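Local coordinates for tailspike protein (Acinetobacter phage vB_ApiP_P1, PDB 6E1R) that probably acts as the trimeric host-recognition spike of the phage and probably hydrolyses capsular polysaccharide of its Acinetobacter host, at residues Thr314-Lys319 with Cys343-Gly348; Lys108-Val113 with Arg130-Gly135. One frame throughout, in Å; residues are numbered along the deposited sequence.

Both contacts join neighbouring coils of the parallel beta-helix, interaction 1 largely through the turns that lead into its strands, and both are largely buried, but they lie on different faces of it, with centres about 40 Å apart. Interaction 2, nearer the N-terminal end, is a regular parallel pairing of strands 111-113 and 129-133. Its charged side chains join a salt-bridge network that reaches a second subunit. Interaction 1 lies farther along, where residues 314-319 and 343-348 turn a corner; pairing there is irregular, two carbonyls each take two N-H groups, and the side chains meet mostly through apolar carbon and sulfur. No other subunit touches interaction 1, whereas interaction 2 faces both partners in the trimer.

Interaction 1. Residues Thr314-Lys319 with Cys343-Gly348; sequences TPYVIK and CSVAIG
Tyr316 turns the edge of its ring to Ala346: the carbonyl O of Ala346 lies in the ring plane, 3.3 Å from Tyr316 CD1. The ring gets there because CG stands beside the backbone N and anti to the carbonyl carbon (chi1 -48°). Val345 CG1 approaches Tyr316 CE1 obliquely at 3.7 Å, while its other branch, CG2, reaches Pro315 CB; the two methyls of a beta-branched valine can thus reach proline and tyrosine at once. That same Pro315 CB sits over one face of the Tyr316 ring, toward the rim. Deeper in, Val317 CG2 meets Cys343 SG at 3.6 Å, and Val317 CB packs on Ile347 CG2; these compact apolar groups fit a buried corner. Along this irregular pairing, two carbonyls each serve two donors. Pro315 O takes Val345 N in the carbonyl plane on a lone pair (2.8 Å), and also Ala346 N, tilted 26° from that plane. Ile347 O likewise holds Val317 N and, nearly straight at 3.0 Å, Ile318 N, so both amides are paired as the segments turn their corners. Thr314 OG1 is hydrogen-bonded to Cys288 O of the preceding coil. Ile318 and Ile347 both rest on Phe334 of strand 331-338, and strands 316-320 and 346-350 lie next to each other in the parallel sheet, between 293-297 on one side and 372-373 on the other.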
loop_
_atom_site.group_PDB
_atom_site.type_symbol
_atom_site.label_atom_id
_atom_site.label_comp_id
_atom_site.label_asym_id
_atom_site.label_seq_id
_atom_site.Cartn_x
_atom_site.Cartn_y
_atom_site.Cartn_z
ATOM N N THR A 314 21.551 12.132 -11.866
ATOM C CA THR A 314 21.213 12.489 -10.496
ATOM C C THR A 314 21.935 11.550 -9.539
ATOM O O THR A 314 21.779 10.327 -9.657
ATOM C CB THR A 314 19.714 12.416 -10.272
ATOM O OG1 THR A 314 19.051 13.252 -11.226
ATOM C CG2 THR A 314 19.366 12.896 -8.874
ATOM N N PRO A 315 22.724 12.067 -8.593
ATOM C CA PRO A 315 23.483 11.166 -7.704
ATOM C C PRO A 315 22.606 10.251 -6.869
ATOM O O PRO A 315 22.827 9.032 -6.852
ATOM C CB PRO A 315 24.292 12.141 -6.838
ATOM C CG PRO A 315 24.433 13.357 -7.682
ATOM C CD PRO A 315 23.139 13.469 -8.440
ATOM N N TYR A 316 21.618 10.799 -6.170
ATOM C CA TYR A 316 20.810 10.016 -5.251
ATOM C C TYR A 316 19.338 10.101 -5.634
ATOM O O TYR A 316 18.896 11.052 -6.284
ATOM C CB TYR A 316 20.997 10.498 -3.807
ATOM C CG TYR A 316 22.444 10.672 -3.404
ATOM C CD1 TYR A 316 23.294 9.579 -3.286
ATOM C CD2 TYR A 316 22.957 11.933 -3.127
ATOM C CE1 TYR A 316 24.616 9.741 -2.913
ATOM C CE2 TYR A 316 24.275 12.104 -2.754
ATOM C CZ TYR A 316 25.100 11.006 -2.649
ATOM O OH TYR A 316 26.414 11.173 -2.277
ATOM N N VAL A 317 18.579 9.086 -5.226
ATOM C CA VAL A 317 17.132 9.127 -5.398
ATOM C C VAL A 317 16.485 9.903 -4.259
ATOM O O VAL A 317 15.659 10.793 -4.482
ATOM C CB VAL A 317 16.558 7.704 -5.510
ATOM C CG1 VAL A 317 15.039 7.743 -5.485
ATOM C CG2 VAL A 317 17.054 7.033 -6.779
ATOM N N ILE A 318 16.856 9.581 -3.023
ATOM C CA ILE A 318 16.361 10.287 -1.850
ATOM C C ILE A 318 17.531 10.514 -0.901
ATOM O O ILE A 318 18.375 9.630 -0.714
ATOM C CB ILE A 318 15.212 9.518 -1.164
ATOM C CG1 ILE A 318 14.662 10.313 0.022
ATOM C CG2 ILE A 318 15.665 8.124 -0.733
ATOM C CD1 ILE A 318 13.333 9.805 0.533
ATOM N N LYS A 319 17.592 11.710 -0.321
ATOM C CA LYS A 319 18.666 12.100 0.589
ATOM C C LYS A 319 18.047 12.766 1.810
ATOM O O LYS A 319 17.485 13.861 1.705
ATOM C CB LYS A 319 19.658 13.037 -0.098
ATOM C CG LYS A 319 20.786 13.512 0.803
ATOM C CD LYS A 319 21.758 14.403 0.051
ATOM C CE LYS A 319 22.898 14.856 0.946
ATOM N NZ LYS A 319 23.920 15.635 0.194
ATOM N N CYS A 343 19.412 6.309 -10.422
ATOM C CA CYS A 343 20.350 7.356 -10.029
ATOM C C CYS A 343 21.751 6.924 -10.450
ATOM O O CYS A 343 21.923 5.930 -11.162
ATOM C CB CYS A 343 20.266 7.632 -8.525
ATOM S SG CYS A 343 20.483 6.160 -7.519
ATOM N N SER A 344 22.761 7.670 -9.997
ATOM C CA SER A 344 24.133 7.443 -10.422
ATOM C C SER A 344 25.093 7.061 -9.302
ATOM O O SER A 344 26.144 6.483 -9.598
ATOM C CB SER A 344 24.684 8.687 -11.136
ATOM O OG SER A 344 24.710 9.804 -10.269
ATOM N N VAL A 345 24.774 7.358 -8.042
ATOM C CA VAL A 345 25.676 7.028 -6.942
ATOM C C VAL A 345 25.029 6.013 -6.005
ATOM O O VAL A 345 25.563 4.918 -5.799
ATOM C CB VAL A 345 26.094 8.295 -6.171
ATOM C CG1 VAL A 345 27.076 7.942 -5.067
ATOM C CG2 VAL A 345 26.702 9.313 -7.121
ATOM N N ALA A 346 23.879 6.366 -5.435
ATOM C CA ALA A 346 23.179 5.478 -4.518
ATOM C C ALA A 346 21.720 5.901 -4.443
ATOM O O ALA A 346 21.420 7.095 -4.451
ATOM C CB ALA A 346 23.813 5.499 -3.121
ATOM N N ILE A 347 20.819 4.917 -4.371
ATOM C CA ILE A 347 19.393 5.226 -4.291
ATOM C C ILE A 347 19.088 5.990 -3.009
ATOM O O ILE A 347 18.503 7.079 -3.035
ATOM C CB ILE A 347 18.555 3.941 -4.399
ATOM C CG1 ILE A 347 18.764 3.280 -5.762
ATOM C CG2 ILE A 347 17.083 4.243 -4.168
ATOM C CD1 ILE A 347 18.058 1.950 -5.909
ATOM N N GLY A 348 19.490 5.437 -1.870
ATOM C CA GLY A 348 19.283 6.109 -0.604
ATOM C C GLY A 348 20.570 6.660 -0.029
ATOM O O GLY A 348 21.527 5.911 0.193
#

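Interaction 2. Residues Lys108-Val113 with Arg130-Gly135; sequences KRKLVV and RIEGDG
The Arg130 guanidinium carries Lys110 CD over one face, 3.6 Å above its plane and offset toward the rim, while Glu132 OE2 lies in plane at its edge, taking weak bonds from NE and NH2. Lys110 crosses Arg130 obliquely; its extended chain brings NZ to the other oxygen, Glu132 OE1, in a weak salt bridge of 3.4 Å. Glu132 thus gathers Lys110 and Arg130, and its OE2 also forms a salt bridge with Lys168 of the second subunit, whose Gly133 O accepts from Arg130 NH1. Arginine and glutamate are long enough to carry their charged ends from the strand to the second subunit. Beneath them runs the regular parallel pairing of successive beta-helix coils: Leu111 N bonds Arg130 O (2.7 Å), Glu132 N bonds Leu111 O (2.8 Å), and Val113 N bonds Glu132 O (2.9 Å). The opposite sheet face, bearing Leu111, Val113 and Ile131, is apolar. Ile131, with CG1 anti to the backbone N (chi1 175°), sends CD1 to Val113 CG2 at 3.6 Å and to Leu111 CD2 at 4.0 Å, and Leu111 touches Ala100 and Ala104 of helix 94-106. Past the strand end, Asp134 OD1 and Val113 O, two acceptors 3.1 Å apart, both meet Arg142: Asp134 OD1 forms a salt bridge with NH2, and Val113 O is hydrogen-bonded to NE.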
loop_
_atom_site.group_PDB
_atom_site.type_symbol
_atom_site.label_atom_id
_atom_site.label_comp_id
_atom_site.label_asym_id
_atom_site.label_seq_id
_atom_site.Cartn_x
_atom_site.Cartn_y
_atom_site.Cartn_z
ATOM N N LYS A 108 -19.643 31.327 -0.993
ATOM C CA LYS A 108 -19.608 29.899 -0.677
ATOM C C LYS A 108 -20.051 29.064 -1.878
ATOM O O LYS A 108 -20.968 28.245 -1.792
ATOM C CB LYS A 108 -20.467 29.582 0.551
ATOM C CG LYS A 108 -19.994 30.209 1.853
ATOM C CD LYS A 108 -20.873 29.755 3.011
ATOM C CE LYS A 108 -20.726 30.655 4.228
ATOM N NZ LYS A 108 -19.338 31.145 4.412
ATOM N N ARG A 109 -19.387 29.279 -3.010
ATOM C CA ARG A 109 -19.700 28.533 -4.219
ATOM C C ARG A 109 -18.440 28.384 -5.055
ATOM O O ARG A 109 -17.494 29.166 -4.932
ATOM C CB ARG A 109 -20.813 29.216 -5.024
ATOM C CG ARG A 109 -20.451 30.591 -5.559
ATOM C CD ARG A 109 -21.660 31.262 -6.193
ATOM N NE ARG A 109 -22.236 30.457 -7.266
ATOM C CZ ARG A 109 -23.456 30.640 -7.764
ATOM N NH1 ARG A 109 -24.234 31.598 -7.281
ATOM N NH2 ARG A 109 -23.899 29.860 -8.741
ATOM N N LYS A 110 -18.437 27.362 -5.907
ATOM C CA LYS A 110 -17.249 27.046 -6.683
ATOM C C LYS A 110 -17.005 28.095 -7.763
ATOM O O LYS A 110 -17.930 28.754 -8.247
ATOM C CB LYS A 110 -17.366 25.660 -7.320
ATOM C CG LYS A 110 -18.353 25.558 -8.469
ATOM C CD LYS A 110 -18.350 24.147 -9.038
ATOM C CE LYS A 110 -19.158 24.047 -10.318
ATOM N NZ LYS A 110 -19.057 22.686 -10.915
ATOM N N LEU A 111 -15.739 28.245 -8.132
ATOM C CA LEU A 111 -15.317 29.151 -9.187
ATOM C C LEU A 111 -14.835 28.342 -10.384
ATOM O O LEU A 111 -14.165 27.319 -10.223
ATOM C CB LEU A 111 -14.205 30.082 -8.699
ATOM C CG LEU A 111 -13.633 31.068 -9.718
ATOM C CD1 LEU A 111 -14.704 32.034 -10.202
ATOM C CD2 LEU A 111 -12.450 31.813 -9.124
ATOM N N VAL A 112 -15.186 28.798 -11.582
ATOM C CA VAL A 112 -14.857 28.099 -12.818
ATOM C C VAL A 112 -14.074 29.048 -13.712
ATOM O O VAL A 112 -14.513 30.176 -13.966
ATOM C CB VAL A 112 -16.119 27.592 -13.539
ATOM C CG1 VAL A 112 -15.761 27.029 -14.906
ATOM C CG2 VAL A 112 -16.828 26.545 -12.694
ATOM N N VAL A 113 -12.926 28.588 -14.195
ATOM C CA VAL A 113 -12.101 29.343 -15.129
ATOM C C VAL A 113 -12.458 28.855 -16.527
ATOM O O VAL A 113 -12.166 27.711 -16.891
ATOM C CB VAL A 113 -10.605 29.170 -14.836
ATOM C CG1 VAL A 113 -9.786 30.150 -15.660
ATOM C CG2 VAL A 113 -10.332 29.353 -13.354
ATOM N N ARG A 130 -12.805 26.853 -3.881
ATOM C CA ARG A 130 -12.916 25.734 -4.810
ATOM C C ARG A 130 -12.942 26.307 -6.220
ATOM O O ARG A 130 -13.920 26.951 -6.616
ATOM C CB ARG A 130 -14.162 24.899 -4.522
ATOM C CG ARG A 130 -14.429 23.810 -5.546
ATOM C CD ARG A 130 -15.724 23.083 -5.238
ATOM N NE ARG A 130 -16.143 22.220 -6.338
ATOM C CZ ARG A 130 -17.340 21.651 -6.421
ATOM N NH1 ARG A 130 -18.237 21.849 -5.465
ATOM N NH2 ARG A 130 -17.640 20.879 -7.457
ATOM N N ILE A 131 -11.870 26.078 -6.973
ATOM C CA ILE A 131 -11.711 26.626 -8.314
ATOM C C ILE A 131 -11.396 25.481 -9.266
ATOM O O ILE A 131 -10.540 24.639 -8.971
ATOM C CB ILE A 131 -10.616 27.711 -8.356
ATOM C CG1 ILE A 131 -10.368 28.188 -9.787
ATOM C CG2 ILE A 131 -9.328 27.216 -7.704
ATOM C CD1 ILE A 131 -9.368 29.319 -9.876
ATOM N N GLU A 132 -12.100 25.438 -10.395
ATOM C CA GLU A 132 -11.975 24.355 -11.359
ATOM C C GLU A 132 -11.801 24.927 -12.761
ATOM O O GLU A 132 -12.045 26.110 -13.013
ATOM C CB GLU A 132 -13.195 23.423 -11.309
ATOM C CG GLU A 132 -13.468 22.828 -9.934
ATOM C CD GLU A 132 -14.712 21.961 -9.906
ATOM O OE1 GLU A 132 -15.668 22.266 -10.650
ATOM O OE2 GLU A 132 -14.739 20.979 -9.134
ATOM N N GLY A 133 -11.370 24.066 -13.676
ATOM C CA GLY A 133 -11.201 24.450 -15.063
ATOM C C GLY A 133 -11.909 23.481 -15.987
ATOM O O GLY A 133 -11.985 22.282 -15.724
ATOM N N ASP A 134 -12.434 24.026 -17.087
ATOM C CA ASP A 134 -13.190 23.245 -18.060
ATOM C C ASP A 134 -12.406 22.991 -19.345
ATOM O O ASP A 134 -13.007 22.711 -20.386
ATOM C CB ASP A 134 -14.515 23.936 -18.385
ATOM C CG ASP A 134 -14.339 25.390 -18.795
ATOM O OD1 ASP A 134 -13.189 25.810 -19.051
ATOM O OD2 ASP A 134 -15.356 26.111 -18.874
ATOM N N GLY A 135 -11.080 23.083 -19.293
ATOM C CA GLY A 135 -10.266 22.900 -20.480
ATOM C C GLY A 135 -10.173 21.462 -20.949
ATOM O O GLY A 135 -10.997 20.621 -20.577
HETATM O O HOH W 1 -15.350 28.775 -3.123
#